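PbSGBP-B lipoprotein (Prevotella bryantii B14, PDB 6D2Y) probably binds polysaccharides as a surface lipoprotein of a polysaccharide utilization locus, and carries a magnesium ion in its glycan-binding domain. Local coordinates at residues Asn140-Lys144 with Thr252-Gly256; Asn257-Asn263 with Thr446-Asp452; Met317-Ala321 with Tyr386-Lys391; Trp325-Gln331 with Arg371-Trp377. All coordinates share one frame; numbering follows the deposited sequence.

Interaction 1: Asn140-Lys144 with Thr252-Gly256. With MG (magnesium ion), chain B.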
loop_
_atom_site.group_PDB
_atom_site.type_symbol
_atom_site.label_atom_id
_atom_site.label_comp_id
_atom_site.label_asym_id
_atom_site.label_seq_id
_atom_site.Cartn_x
_atom_site.Cartn_y
_atom_site.Cartn_z
ATOM N N ASN A 140 3.781 10.348 2.058
ATOM C CA ASN A 140 4.930 10.294 2.961
ATOM C C ASN A 140 4.366 10.118 4.365
ATOM O O ASN A 140 3.862 11.073 4.960
ATOM C CB ASN A 140 5.775 11.557 2.863
ATOM C CG ASN A 140 6.964 11.555 3.820
ATOM O OD1 ASN A 140 7.165 10.617 4.590
ATOM N ND2 ASN A 140 7.762 12.615 3.764
ATOM N N GLU A 141 4.455 8.901 4.892
ATOM C CA GLU A 141 4.007 8.668 6.256
ATOM C C GLU A 141 4.829 9.448 7.276
ATOM O O GLU A 141 4.399 9.573 8.429
ATOM C CB GLU A 141 4.057 7.175 6.569
ATOM C CG GLU A 141 3.204 6.367 5.613
ATOM C CD GLU A 141 3.258 4.879 5.879
ATOM O OE1 GLU A 141 3.883 4.471 6.882
ATOM O OE2 GLU A 141 2.681 4.115 5.081
ATOM N N TRP A 142 6.003 9.964 6.887
ATOM C CA TRP A 142 6.837 10.790 7.753
ATOM C C TRP A 142 6.901 12.242 7.281
ATOM O O TRP A 142 7.937 12.899 7.392
ATOM C CB TRP A 142 8.231 10.178 7.865
ATOM C CG TRP A 142 8.287 8.994 8.805
ATOM C CD1 TRP A 142 7.530 7.860 8.742
ATOM C CD2 TRP A 142 9.139 8.841 9.948
ATOM N NE1 TRP A 142 7.865 7.005 9.766
ATOM C CE2 TRP A 142 8.850 7.586 10.522
ATOM C CE3 TRP A 142 10.121 9.641 10.538
ATOM C CZ2 TRP A 142 9.507 7.115 11.653
ATOM C CZ3 TRP A 142 10.767 9.176 11.656
ATOM C CH2 TRP A 142 10.461 7.925 12.205
ATOM N N ALA A 143 5.777 12.765 6.806
ATOM C CA ALA A 143 5.743 14.125 6.294
ATOM C C ALA A 143 5.807 15.130 7.432
ATOM O O ALA A 143 5.109 14.997 8.441
ATOM C CB ALA A 143 4.480 14.353 5.468
ATOM N N LYS A 144 6.647 16.145 7.260
ATOM C CA LYS A 144 6.783 17.201 8.248
ATOM C C LYS A 144 5.647 18.214 8.114
ATOM O O LYS A 144 4.915 18.245 7.121
ATOM C CB LYS A 144 8.134 17.899 8.103
ATOM C CG LYS A 144 9.275 16.971 7.729
ATOM C CD LYS A 144 10.607 17.703 7.712
ATOM C CE LYS A 144 11.748 16.763 8.048
ATOM N NZ LYS A 144 11.344 15.762 9.073
ATOM N N THR A 252 19.111 17.514 3.679
ATOM C CA THR A 252 18.132 16.717 2.954
ATOM C C THR A 252 17.522 15.608 3.800
ATOM O O THR A 252 16.732 14.818 3.274
ATOM C CB THR A 252 18.775 16.108 1.705
ATOM O OG1 THR A 252 19.462 14.895 2.062
ATOM C CG2 THR A 252 19.762 17.080 1.080
ATOM N N SER A 253 17.876 15.525 5.081
ATOM C CA SER A 253 17.417 14.426 5.919
ATOM C C SER A 253 15.913 14.497 6.146
ATOM O O SER A 253 15.341 15.575 6.331
ATOM C CB SER A 253 18.139 14.446 7.265
ATOM O OG SER A 253 19.421 13.851 7.176
ATOM N N LEU A 254 15.270 13.330 6.132
ATOM C CA LEU A 254 13.886 13.232 6.578
ATOM C C LEU A 254 13.812 13.215 8.099
ATOM O O LEU A 254 13.013 13.940 8.701
ATOM C CB LEU A 254 13.239 11.976 5.997
ATOM C CG LEU A 254 11.917 11.540 6.624
ATOM C CD1 LEU A 254 10.783 12.444 6.162
ATOM C CD2 LEU A 254 11.632 10.087 6.297
ATOM N N SER A 255 14.644 12.387 8.732
ATOM C CA SER A 255 14.713 12.332 10.189
ATOM C C SER A 255 16.063 11.713 10.549
ATOM O O SER A 255 16.233 10.495 10.445
ATOM C CB SER A 255 13.561 11.532 10.775
ATOM O OG SER A 255 13.619 11.535 12.190
ATOM N N GLY A 256 17.005 12.559 10.958
ATOM C CA GLY A 256 18.313 12.063 11.347
ATOM C C GLY A 256 19.042 11.435 10.175
ATOM O O GLY A 256 18.920 11.870 9.024
HETATM MG MG MG B . 16.631 8.292 10.127
HETATM O O HOH W 1 14.813 8.018 10.953
#
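Trp142 and Leu254 are turned into the gap between two loops by their first torsions: the indole leaves beside its own backbone N (chi1 -78°), whereas CG of Leu254 lies opposite its backbone N (chi1 166°). Leu254 CD2 therefore rests 3.7 Å from Trp142 CB, at the root of the indole, while Leu254 CD1 comes within 3.9 Å of Asn140 ND2 as these two side chains pass in opposite directions. Farther out, Ser255 OG meets the rim of the indole near the ring plane, 3.7 Å from Trp142 CZ3. The nitrogen of the indole is engaged elsewhere, by the carbonyl of Asp218. Asn140 OD1 accepts Trp142 N at 2.7 Å from above its carbonyl plane, an Asx turn laid over the type I turn of Asn140-Ala143, so that the side chain of Asn140 grips the backbone N of the tryptophan. Lys144 NZ approaches Leu254 O, but so closely in the model that the length of this bond is doubtful. On the far side, Ser255 O binds magnesium at 2.3 Å beside a water, with Asp225, Asp227, Asn257 and Asp452 supplying the remaining ligands. Here an IPT/TIG-family loop abuts the metal-binding loop of the glycan-binding domain, an interdomain interface beside a magnesium site.

Interaction 2: Asn257-Asn263 with Thr446-Asp452. With MG (magnesium ion), chain B.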
loop_
_atom_site.group_PDB
_atom_site.type_symbol
_atom_site.label_atom_id
_atom_site.label_comp_id
_atom_site.label_asym_id
_atom_site.label_seq_id
_atom_site.Cartn_x
_atom_site.Cartn_y
_atom_site.Cartn_z
ATOM N N ASN A 257 19.804 10.386 10.471
ATOM C CA ASN A 257 20.612 9.731 9.456
ATOM C C ASN A 257 19.740 9.024 8.429
ATOM O O ASN A 257 18.640 8.551 8.724
ATOM C CB ASN A 257 21.564 8.717 10.093
ATOM C CG ASN A 257 22.675 9.375 10.880
ATOM O OD1 ASN A 257 23.167 10.438 10.509
ATOM N ND2 ASN A 257 23.074 8.746 11.978
ATOM N N TYR A 258 20.254 8.960 7.206
ATOM C CA TYR A 258 19.679 8.153 6.146
ATOM C C TYR A 258 20.775 7.281 5.555
ATOM O O TYR A 258 21.967 7.536 5.737
ATOM C CB TYR A 258 19.044 9.018 5.047
ATOM C CG TYR A 258 20.017 9.983 4.404
ATOM C CD1 TYR A 258 20.105 11.300 4.837
ATOM C CD2 TYR A 258 20.858 9.576 3.374
ATOM C CE1 TYR A 258 20.999 12.185 4.257
ATOM C CE2 TYR A 258 21.756 10.450 2.796
ATOM C CZ TYR A 258 21.820 11.753 3.238
ATOM O OH TYR A 258 22.711 12.623 2.654
HETATM N N MSE A 259 20.358 6.255 4.828
HETATM C CA MSE A 259 21.295 5.397 4.119
HETATM C C MSE A 259 21.185 5.681 2.628
HETATM O O MSE A 259 20.084 5.822 2.101
HETATM C CB MSE A 259 21.018 3.929 4.450
HETATM C CG MSE A 259 22.018 2.920 3.914
HETATM SE SE MSE A 259 21.753 2.445 2.048
HETATM C CE MSE A 259 20.144 1.381 2.251
ATOM N N GLN A 260 22.325 5.785 1.950
ATOM C CA GLN A 260 22.365 6.230 0.564
ATOM C C GLN A 260 22.975 5.152 -0.319
ATOM O O GLN A 260 24.068 4.650 -0.033
ATOM C CB GLN A 260 23.160 7.530 0.423
ATOM C CG GLN A 260 23.306 8.002 -1.017
ATOM C CD GLN A 260 24.119 9.275 -1.129
ATOM O OE1 GLN A 260 23.801 10.292 -0.510
ATOM N NE2 GLN A 260 25.164 9.233 -1.943
ATOM N N ILE A 261 22.265 4.808 -1.390
ATOM C CA ILE A 261 22.761 3.908 -2.424
ATOM C C ILE A 261 23.129 4.747 -3.639
ATOM O O ILE A 261 22.330 5.574 -4.098
ATOM C CB ILE A 261 21.714 2.841 -2.784
ATOM C CG1 ILE A 261 21.341 2.009 -1.555
ATOM C CG2 ILE A 261 22.215 1.949 -3.906
ATOM C CD1 ILE A 261 20.248 0.995 -1.823
ATOM N N GLY A 262 24.336 4.541 -4.160
ATOM C CA GLY A 262 24.832 5.355 -5.248
ATOM C C GLY A 262 25.346 6.698 -4.761
ATOM O O GLY A 262 25.259 7.053 -3.585
ATOM N N ASN A 263 25.896 7.459 -5.701
ATOM C CA ASN A 263 26.440 8.775 -5.398
ATOM C C ASN A 263 26.528 9.571 -6.692
ATOM O O ASN A 263 26.268 9.055 -7.781
ATOM C CB ASN A 263 27.809 8.673 -4.713
ATOM C CG ASN A 263 28.088 9.844 -3.789
ATOM O OD1 ASN A 263 27.359 10.838 -3.787
ATOM N ND2 ASN A 263 29.149 9.732 -2.997
ATOM N N THR A 446 23.061 7.830 -13.290
ATOM C CA THR A 446 23.898 7.990 -12.104
ATOM C C THR A 446 22.943 8.180 -10.934
ATOM O O THR A 446 22.720 9.308 -10.474
ATOM C CB THR A 446 24.859 9.171 -12.242
ATOM O OG1 THR A 446 24.115 10.364 -12.523
ATOM C CG2 THR A 446 25.856 8.923 -13.366
ATOM N N PRO A 447 22.353 7.099 -10.433
ATOM C CA PRO A 447 21.266 7.235 -9.463
ATOM C C PRO A 447 21.767 7.468 -8.048
ATOM O O PRO A 447 22.816 6.967 -7.635
ATOM C CB PRO A 447 20.539 5.892 -9.572
ATOM C CG PRO A 447 21.628 4.929 -9.916
ATOM C CD PRO A 447 22.629 5.688 -10.759
ATOM N N ILE A 448 20.991 8.254 -7.307
ATOM C CA ILE A 448 21.193 8.475 -5.881
ATOM C C ILE A 448 19.890 8.115 -5.184
ATOM O O ILE A 448 18.851 8.738 -5.439
ATOM C CB ILE A 448 21.597 9.923 -5.566
ATOM C CG1 ILE A 448 23.033 10.192 -6.027
ATOM C CG2 ILE A 448 21.450 10.198 -4.074
ATOM C CD1 ILE A 448 23.626 11.481 -5.479
ATOM N N ILE A 449 19.940 7.107 -4.320
ATOM C CA ILE A 449 18.767 6.623 -3.605
ATOM C C ILE A 449 19.060 6.716 -2.119
ATOM O O ILE A 449 19.913 5.986 -1.597
ATOM C CB ILE A 449 18.393 5.189 -4.001
ATOM C CG1 ILE A 449 17.968 5.136 -5.466
ATOM C CG2 ILE A 449 17.311 4.648 -3.076
ATOM C CD1 ILE A 449 17.931 3.740 -6.033
ATOM N N LYS A 450 18.358 7.609 -1.438
ATOM C CA LYS A 450 18.471 7.754 0.002
ATOM C C LYS A 450 17.301 7.041 0.661
ATOM O O LYS A 450 16.148 7.240 0.273
ATOM C CB LYS A 450 18.519 9.229 0.393
ATOM C CG LYS A 450 19.663 9.965 -0.284
ATOM C CD LYS A 450 19.766 11.415 0.155
ATOM C CE LYS A 450 20.955 12.091 -0.514
ATOM N NZ LYS A 450 21.003 13.546 -0.216
ATOM N N ILE A 451 17.604 6.196 1.638
ATOM C CA ILE A 451 16.608 5.351 2.279
ATOM C C ILE A 451 16.666 5.591 3.777
ATOM O O ILE A 451 17.751 5.726 4.355
ATOM C CB ILE A 451 16.842 3.862 1.940
ATOM C CG1 ILE A 451 16.558 3.611 0.461
ATOM C CG2 ILE A 451 15.984 2.957 2.809
ATOM C CD1 ILE A 451 17.023 2.259 -0.039
ATOM N N ASP A 452 15.496 5.662 4.404
ATOM C CA ASP A 452 15.424 5.708 5.854
ATOM C C ASP A 452 14.123 5.043 6.287
ATOM O O ASP A 452 13.188 4.890 5.498
ATOM C CB ASP A 452 15.540 7.156 6.365
ATOM C CG ASP A 452 15.551 7.246 7.878
ATOM O OD1 ASP A 452 14.937 8.185 8.428
ATOM O OD2 ASP A 452 16.164 6.368 8.517
HETATM MG MG MG B . 16.631 8.292 10.127
HETATM O O HOH W 1 14.813 8.018 10.953
#
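Asn257 O and Asp452 OD2 sit 3.3 Å apart because one magnesium ion holds both. The metal takes Asn257 O at 2.5 Å and both carboxylate oxygens of Asp452, OD1 at 2.4 Å, so the aspartate is bidentate; a water, Asp225, Asp227 and Ser255 fill the other positions. Just beyond the metal, the two segments pair as neighbouring antiparallel strands of the beta-sandwich domain. Met259 N donates to Ile451 O at 2.7 Å and Met259 O accepts from Ile451 N, and the pair Ile261 and Ile449 repeats this pattern. Selenomethionine Met259, Ile261, Ile449 and Ile451 share one face of the sheet, where Ile451 CD1 touches Ile261 CD1 at 3.9 Å; strand 423-428 packs on Ile261 and Ile449 there. The other face carries Lys450 and Gln260 side by side. Tyr258 CG lies between its backbone N and carbonyl carbon (chi1 58°), bringing the ring alongside Lys450, whose extended chain runs over it in a CH-pi contact, CD 3.9 Å from the centroid. Lys450 NZ binds Thr252 OG1, while Asp250 and Gln248 hold the tyrosine hydroxyl. Gln260 NE2 meets a lone pair of Gly262 O at 2.7 Å, with that oxygen also near the plane of the Gln260 amide, so this bond sets the amide's rotation.

Interaction 3: Met317-Ala321 with Tyr386-Lys391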
loop_
_atom_site.group_PDB
_atom_site.type_symbol
_atom_site.label_atom_id
_atom_site.label_comp_id
_atom_site.label_asym_id
_atom_site.label_seq_id
_atom_site.Cartn_x
_atom_site.Cartn_y
_atom_site.Cartn_z
HETATM N N MSE A 317 11.920 7.044 0.981
HETATM C CA MSE A 317 12.936 7.065 -0.066
HETATM C C MSE A 317 13.013 8.415 -0.774
HETATM O O MSE A 317 11.990 9.031 -1.081
HETATM C CB MSE A 317 12.645 5.948 -1.075
HETATM C CG MSE A 317 13.583 5.842 -2.272
HETATM SE SE MSE A 317 12.862 4.476 -3.461
HETATM C CE MSE A 317 14.314 4.213 -4.703
ATOM N N LEU A 318 14.237 8.874 -1.024
ATOM C CA LEU A 318 14.481 10.118 -1.740
ATOM C C LEU A 318 15.385 9.832 -2.925
ATOM O O LEU A 318 16.457 9.237 -2.766
ATOM C CB LEU A 318 15.122 11.175 -0.828
ATOM C CG LEU A 318 14.962 12.656 -1.204
ATOM C CD1 LEU A 318 15.434 13.542 -0.069
ATOM C CD2 LEU A 318 15.708 13.023 -2.479
ATOM N N ILE A 319 14.952 10.259 -4.107
ATOM C CA ILE A 319 15.789 10.259 -5.304
ATOM C C ILE A 319 15.849 11.685 -5.836
ATOM O O ILE A 319 14.818 12.226 -6.260
ATOM C CB ILE A 319 15.255 9.300 -6.378
ATOM C CG1 ILE A 319 15.252 7.858 -5.871
ATOM C CG2 ILE A 319 16.086 9.413 -7.646
ATOM C CD1 ILE A 319 14.845 6.862 -6.932
ATOM N N PRO A 320 17.015 12.329 -5.826
ATOM C CA PRO A 320 17.104 13.695 -6.352
ATOM C C PRO A 320 16.734 13.751 -7.827
ATOM O O PRO A 320 16.970 12.811 -8.588
ATOM C CB PRO A 320 18.575 14.067 -6.130
ATOM C CG PRO A 320 19.033 13.163 -5.033
ATOM C CD PRO A 320 18.285 11.880 -5.233
ATOM N N ALA A 321 16.137 14.877 -8.225
ATOM C CA ALA A 321 15.738 15.052 -9.617
ATOM C C ALA A 321 16.937 15.016 -10.557
ATOM O O ALA A 321 16.817 14.553 -11.696
ATOM C CB ALA A 321 14.971 16.365 -9.784
ATOM N N TYR A 386 13.388 7.449 -13.340
ATOM C CA TYR A 386 12.465 7.694 -12.242
ATOM C C TYR A 386 13.191 8.405 -11.110
ATOM O O TYR A 386 14.233 7.938 -10.640
ATOM C CB TYR A 386 11.840 6.395 -11.726
ATOM C CG TYR A 386 10.937 6.595 -10.524
ATOM C CD1 TYR A 386 9.586 6.882 -10.683
ATOM C CD2 TYR A 386 11.436 6.494 -9.230
ATOM C CE1 TYR A 386 8.760 7.067 -9.588
ATOM C CE2 TYR A 386 10.618 6.677 -8.129
ATOM C CZ TYR A 386 9.280 6.963 -8.316
ATOM O OH TYR A 386 8.461 7.146 -7.225
ATOM N N ASP A 387 12.641 9.538 -10.689
ATOM C CA ASP A 387 13.013 10.214 -9.458
ATOM C C ASP A 387 11.734 10.515 -8.683
ATOM O O ASP A 387 10.625 10.189 -9.125
ATOM C CB ASP A 387 13.818 11.492 -9.739
ATOM C CG ASP A 387 13.007 12.546 -10.475
ATOM O OD1 ASP A 387 12.316 13.342 -9.806
ATOM O OD2 ASP A 387 13.065 12.579 -11.724
ATOM N N THR A 388 11.880 11.138 -7.511
ATOM C CA THR A 388 10.730 11.519 -6.696
ATOM C C THR A 388 10.709 13.015 -6.393
ATOM O O THR A 388 10.172 13.425 -5.360
ATOM C CB THR A 388 10.690 10.722 -5.388
ATOM O OG1 THR A 388 11.491 11.381 -4.386
ATOM C CG2 THR A 388 11.217 9.304 -5.597
ATOM N N GLY A 389 11.296 13.835 -7.263
ATOM C CA GLY A 389 11.214 15.280 -7.143
ATOM C C GLY A 389 11.880 15.882 -5.927
ATOM O O GLY A 389 11.501 16.980 -5.512
ATOM N N ASP A 390 12.869 15.199 -5.348
ATOM C CA ASP A 390 13.580 15.632 -4.145
ATOM C C ASP A 390 12.699 15.627 -2.902
ATOM O O ASP A 390 13.001 16.323 -1.927
ATOM C CB ASP A 390 14.214 17.018 -4.321
ATOM C CG ASP A 390 15.047 17.125 -5.581
ATOM O OD1 ASP A 390 14.511 17.586 -6.611
ATOM O OD2 ASP A 390 16.240 16.753 -5.542
ATOM N N LYS A 391 11.613 14.861 -2.905
ATOM C CA LYS A 391 10.796 14.664 -1.719
ATOM C C LYS A 391 10.938 13.233 -1.224
ATOM O O LYS A 391 11.264 12.316 -1.983
ATOM C CB LYS A 391 9.317 14.970 -1.989
ATOM C CG LYS A 391 9.016 16.431 -2.295
ATOM C CD LYS A 391 9.013 16.685 -3.788
ATOM C CE LYS A 391 8.532 18.088 -4.123
ATOM N NZ LYS A 391 8.483 18.304 -5.597
#
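Ile319 crosses Tyr386 at about a right angle, its CD1 arriving at the edge of the phenol ring, 4.1 Å from Tyr386 CD2. This contact sets the residues that follow strand 311-318, part of an antiparallel sheet in the beta-sandwich domain, against a loop built from an Asx turn at Asp387 and a type I' turn from Thr388 to Lys391. The other branch of the isoleucine works on the next residue: Ile319 CG2 lies obliquely across Asp387, 3.7 Å from its CB. Trp325 and Ile449 also touch Ile319, so that the isoleucine joins the loop to the interior of the domain.

The aspartate carboxylate is swung between its own backbone N and carbonyl carbon (chi1 65°), which places OD1 to receive Gly389 N at 2.8 Å through the lone pair facing away from OD2. Thr388 is folded in a similar sense, and its OG1 adds a bond to Lys391 O at 2.6 Å, in the carbonyl plane, beside the backbone bond from Lys391 N to Thr388 O that closes the turn. The backbone link from Thr388 N to Ile319 O is straight but weak, leaving much of the attachment to side chains.

Leu318, itself buried, reaches with CD2 toward the backbone of Asp390, 3.8 Å from its CA. Asp390 has a positive phi, as the type I' turn requires, and its carboxylate bends over Pro320 and Ala321. Its OD2 accepts Ala321 N at 3.3 Å, and the N-H comes from above the carboxylate plane, 49° out of it.

Interaction 4: Trp325-Gln331 with Arg371-Trp377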
loop_
_atom_site.group_PDB
_atom_site.type_symbol
_atom_site.label_atom_id
_atom_site.label_comp_id
_atom_site.label_asym_id
_atom_site.label_seq_id
_atom_site.Cartn_x
_atom_site.Cartn_y
_atom_site.Cartn_z
ATOM N N TRP A 325 16.860 7.460 -11.203
ATOM C CA TRP A 325 17.097 6.021 -11.165
ATOM C C TRP A 325 16.320 5.393 -12.313
ATOM O O TRP A 325 15.089 5.298 -12.258
ATOM C CB TRP A 325 16.669 5.443 -9.818
ATOM C CG TRP A 325 16.742 3.950 -9.731
ATOM C CD1 TRP A 325 17.644 3.133 -10.347
ATOM C CD2 TRP A 325 15.875 3.096 -8.977
ATOM N NE1 TRP A 325 17.391 1.820 -10.024
ATOM C CE2 TRP A 325 16.311 1.771 -9.183
ATOM C CE3 TRP A 325 14.772 3.322 -8.148
ATOM C CZ2 TRP A 325 15.683 0.677 -8.591
ATOM C CZ3 TRP A 325 14.150 2.234 -7.561
ATOM C CH2 TRP A 325 14.608 0.929 -7.784
ATOM N N GLY A 326 17.036 4.966 -13.350
ATOM C CA GLY A 326 16.384 4.473 -14.545
ATOM C C GLY A 326 16.843 3.105 -15.000
ATOM O O GLY A 326 16.384 2.607 -16.033
ATOM N N ALA A 327 17.747 2.479 -14.252
ATOM C CA ALA A 327 18.207 1.147 -14.614
ATOM C C ALA A 327 18.582 0.390 -13.352
ATOM O O ALA A 327 18.840 0.979 -12.301
ATOM C CB ALA A 327 19.394 1.200 -15.582
ATOM N N GLY A 328 18.609 -0.931 -13.471
ATOM C CA GLY A 328 19.025 -1.771 -12.378
ATOM C C GLY A 328 17.933 -1.966 -11.357
ATOM O O GLY A 328 17.697 -1.121 -10.486
ATOM N N PRO A 329 17.242 -3.096 -11.450
ATOM C CA PRO A 329 16.128 -3.352 -10.535
ATOM C C PRO A 329 16.616 -3.536 -9.108
ATOM O O PRO A 329 17.659 -4.146 -8.858
ATOM C CB PRO A 329 15.510 -4.642 -11.084
ATOM C CG PRO A 329 16.056 -4.797 -12.476
ATOM C CD PRO A 329 17.421 -4.185 -12.424
HETATM N N MSE A 330 15.828 -3.108 -8.157
HETATM C CA MSE A 330 16.164 -3.200 -6.788
HETATM C C MSE A 330 15.730 -4.468 -6.199
HETATM O O MSE A 330 14.587 -4.646 -5.923
HETATM C CB MSE A 330 15.468 -2.082 -6.047
HETATM C CG MSE A 330 15.882 -1.973 -4.595
HETATM SE SE MSE A 330 15.002 -0.718 -3.433
HETATM C CE MSE A 330 15.696 0.919 -4.076
ATOM N N GLN A 331 16.655 -5.344 -5.938
ATOM C CA GLN A 331 16.358 -6.639 -5.342
ATOM C C GLN A 331 16.529 -6.523 -3.832
ATOM O O GLN A 331 17.623 -6.213 -3.348
ATOM C CB GLN A 331 17.255 -7.733 -5.922
ATOM C CG GLN A 331 17.267 -7.734 -7.446
ATOM C CD GLN A 331 17.668 -9.068 -8.048
ATOM O OE1 GLN A 331 17.614 -10.105 -7.388
ATOM N NE2 GLN A 331 18.059 -9.047 -9.319
ATOM N N ARG A 371 12.752 -13.180 -3.506
ATOM C CA ARG A 371 13.100 -11.833 -3.083
ATOM C C ARG A 371 12.256 -10.846 -3.873
ATOM O O ARG A 371 11.810 -11.140 -4.985
ATOM C CB ARG A 371 14.597 -11.544 -3.266
ATOM C CG ARG A 371 14.988 -10.968 -4.619
ATOM C CD ARG A 371 14.947 -12.018 -5.720
ATOM N NE ARG A 371 15.606 -13.262 -5.331
ATOM C CZ ARG A 371 16.914 -13.478 -5.431
ATOM N NH1 ARG A 371 17.712 -12.530 -5.903
ATOM N NH2 ARG A 371 17.426 -14.643 -5.054
ATOM N N ALA A 372 12.025 -9.680 -3.278
ATOM C CA ALA A 372 11.260 -8.636 -3.941
ATOM C C ALA A 372 12.156 -7.844 -4.881
ATOM O O ALA A 372 13.321 -7.575 -4.574
ATOM C CB ALA A 372 10.622 -7.701 -2.916
ATOM N N ILE A 373 11.610 -7.480 -6.037
ATOM C CA ILE A 373 12.329 -6.707 -7.042
ATOM C C ILE A 373 11.497 -5.471 -7.362
ATOM O O ILE A 373 10.441 -5.571 -8.002
ATOM C CB ILE A 373 12.624 -7.529 -8.304
ATOM C CG1 ILE A 373 13.117 -8.928 -7.922
ATOM C CG2 ILE A 373 13.652 -6.820 -9.162
ATOM C CD1 ILE A 373 13.789 -9.684 -9.056
ATOM N N TYR A 374 11.971 -4.310 -6.917
ATOM C CA TYR A 374 11.267 -3.044 -7.074
ATOM C C TYR A 374 11.889 -2.257 -8.220
ATOM O O TYR A 374 13.107 -2.047 -8.247
ATOM C CB TYR A 374 11.324 -2.237 -5.777
ATOM C CG TYR A 374 10.623 -0.894 -5.818
ATOM C CD1 TYR A 374 9.287 -0.789 -6.175
ATOM C CD2 TYR A 374 11.298 0.268 -5.483
ATOM C CE1 TYR A 374 8.649 0.441 -6.204
ATOM C CE2 TYR A 374 10.674 1.498 -5.503
ATOM C CZ TYR A 374 9.352 1.581 -5.866
ATOM O OH TYR A 374 8.733 2.809 -5.890
HETATM N N MSE A 375 11.056 -1.827 -9.161
HETATM C CA MSE A 375 11.561 -1.125 -10.333
HETATM C C MSE A 375 10.544 -0.127 -10.880
HETATM O O MSE A 375 9.949 -0.362 -11.933
HETATM C CB MSE A 375 11.930 -2.110 -11.448
HETATM C CG MSE A 375 10.913 -3.236 -11.685
HETATM SE SE MSE A 375 11.666 -4.873 -12.417
HETATM C CE MSE A 375 12.714 -4.062 -13.829
ATOM N N PRO A 376 10.343 0.998 -10.188
ATOM C CA PRO A 376 9.383 1.998 -10.682
ATOM C C PRO A 376 9.830 2.685 -11.961
ATOM O O PRO A 376 9.007 3.354 -12.601
ATOM C CB PRO A 376 9.285 2.992 -9.521
ATOM C CG PRO A 376 10.605 2.890 -8.839
ATOM C CD PRO A 376 11.032 1.448 -8.966
ATOM N N TRP A 377 11.098 2.544 -12.351
ATOM C CA TRP A 377 11.565 3.101 -13.613
ATOM C C TRP A 377 11.077 2.310 -14.819
ATOM O O TRP A 377 11.233 2.782 -15.951
ATOM C CB TRP A 377 13.094 3.175 -13.619
ATOM C CG TRP A 377 13.784 1.893 -13.261
ATOM C CD1 TRP A 377 14.248 1.528 -12.030
ATOM C CD2 TRP A 377 14.104 0.813 -14.147
ATOM N NE1 TRP A 377 14.831 0.284 -12.092
ATOM C CE2 TRP A 377 14.755 -0.176 -13.382
ATOM C CE3 TRP A 377 13.900 0.584 -15.512
ATOM C CZ2 TRP A 377 15.203 -1.374 -13.934
ATOM C CZ3 TRP A 377 14.346 -0.606 -16.059
ATOM C CH2 TRP A 377 14.990 -1.570 -15.272
#
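Met330 and Tyr374 form an antiparallel hydrogen-bonded pair, Tyr374 N giving to Met330 O at 2.8 Å and Met330 N to Tyr374 O at 2.9 Å, before the two segments leave regular strand pairing towards Trp325 and Trp377. There the side chains take over. Trp377, with CG held between its backbone N and carbonyl carbon (chi1 52°), turns the edge of its indole onto the face of Trp325, a T-shaped pair with planes at 66° and five-membered ring centroids 4.5 Å apart. Ala327 CA sits over the six-membered ring of Trp377 in a CH-pi contact, with Gly326 O over the rim of that same face; Met375 CB lies against the opposite face. Trp325 is fixed in rotation by its NE1, which donates to Gly328 O nearly in the plane of the indole, and its CZ3 packs against Pro376 CD at 3.5 Å.

Farther along, Pro329 CB presses tightly on Ile373 CG2, 3.4 Å away. Beyond it, Arg371 NH1 gives a bond of 2.8 Å to Gln331 OE1, directed nearly along the C=O axis and close to the guanidinium plane, although the amide and guanidinium planes are turned 63° apart. Phe363 and Trp369 carbonyls take the other guanidinium nitrogens, and Gln331 NE2 gives to Ile429 O, so both polar ends are held at several points within a buried contact. The pairing adds outer strand 372-374 to strand 330-335 in a four-stranded antiparallel sheet of the beta-sandwich domain, with a tryptophan pair in the loops beside the paired strands.

In the fold
Interactions 2 and 4 are buried, whereas interactions 1 and 3 are partly open at their edges. Interaction 1 alone joins two family domains, and it shares the magnesium ion and one water with interaction 2, so metal coordination ties these two contacts together. Interactions 2 and 3 meet in one sheet, where strands 449-458 and 311-318 are neighbours; the first relies on regular strand pairing, the second on turns and a carboxylate. Interaction 4 belongs to a different sheet, away from the metal, and combines strand pairing with a tryptophan pair and a buried arginine-glutamine bond. Trp325 bridges the two sheets, packing on Met317 of interaction 3 and Ile449 of interaction 2.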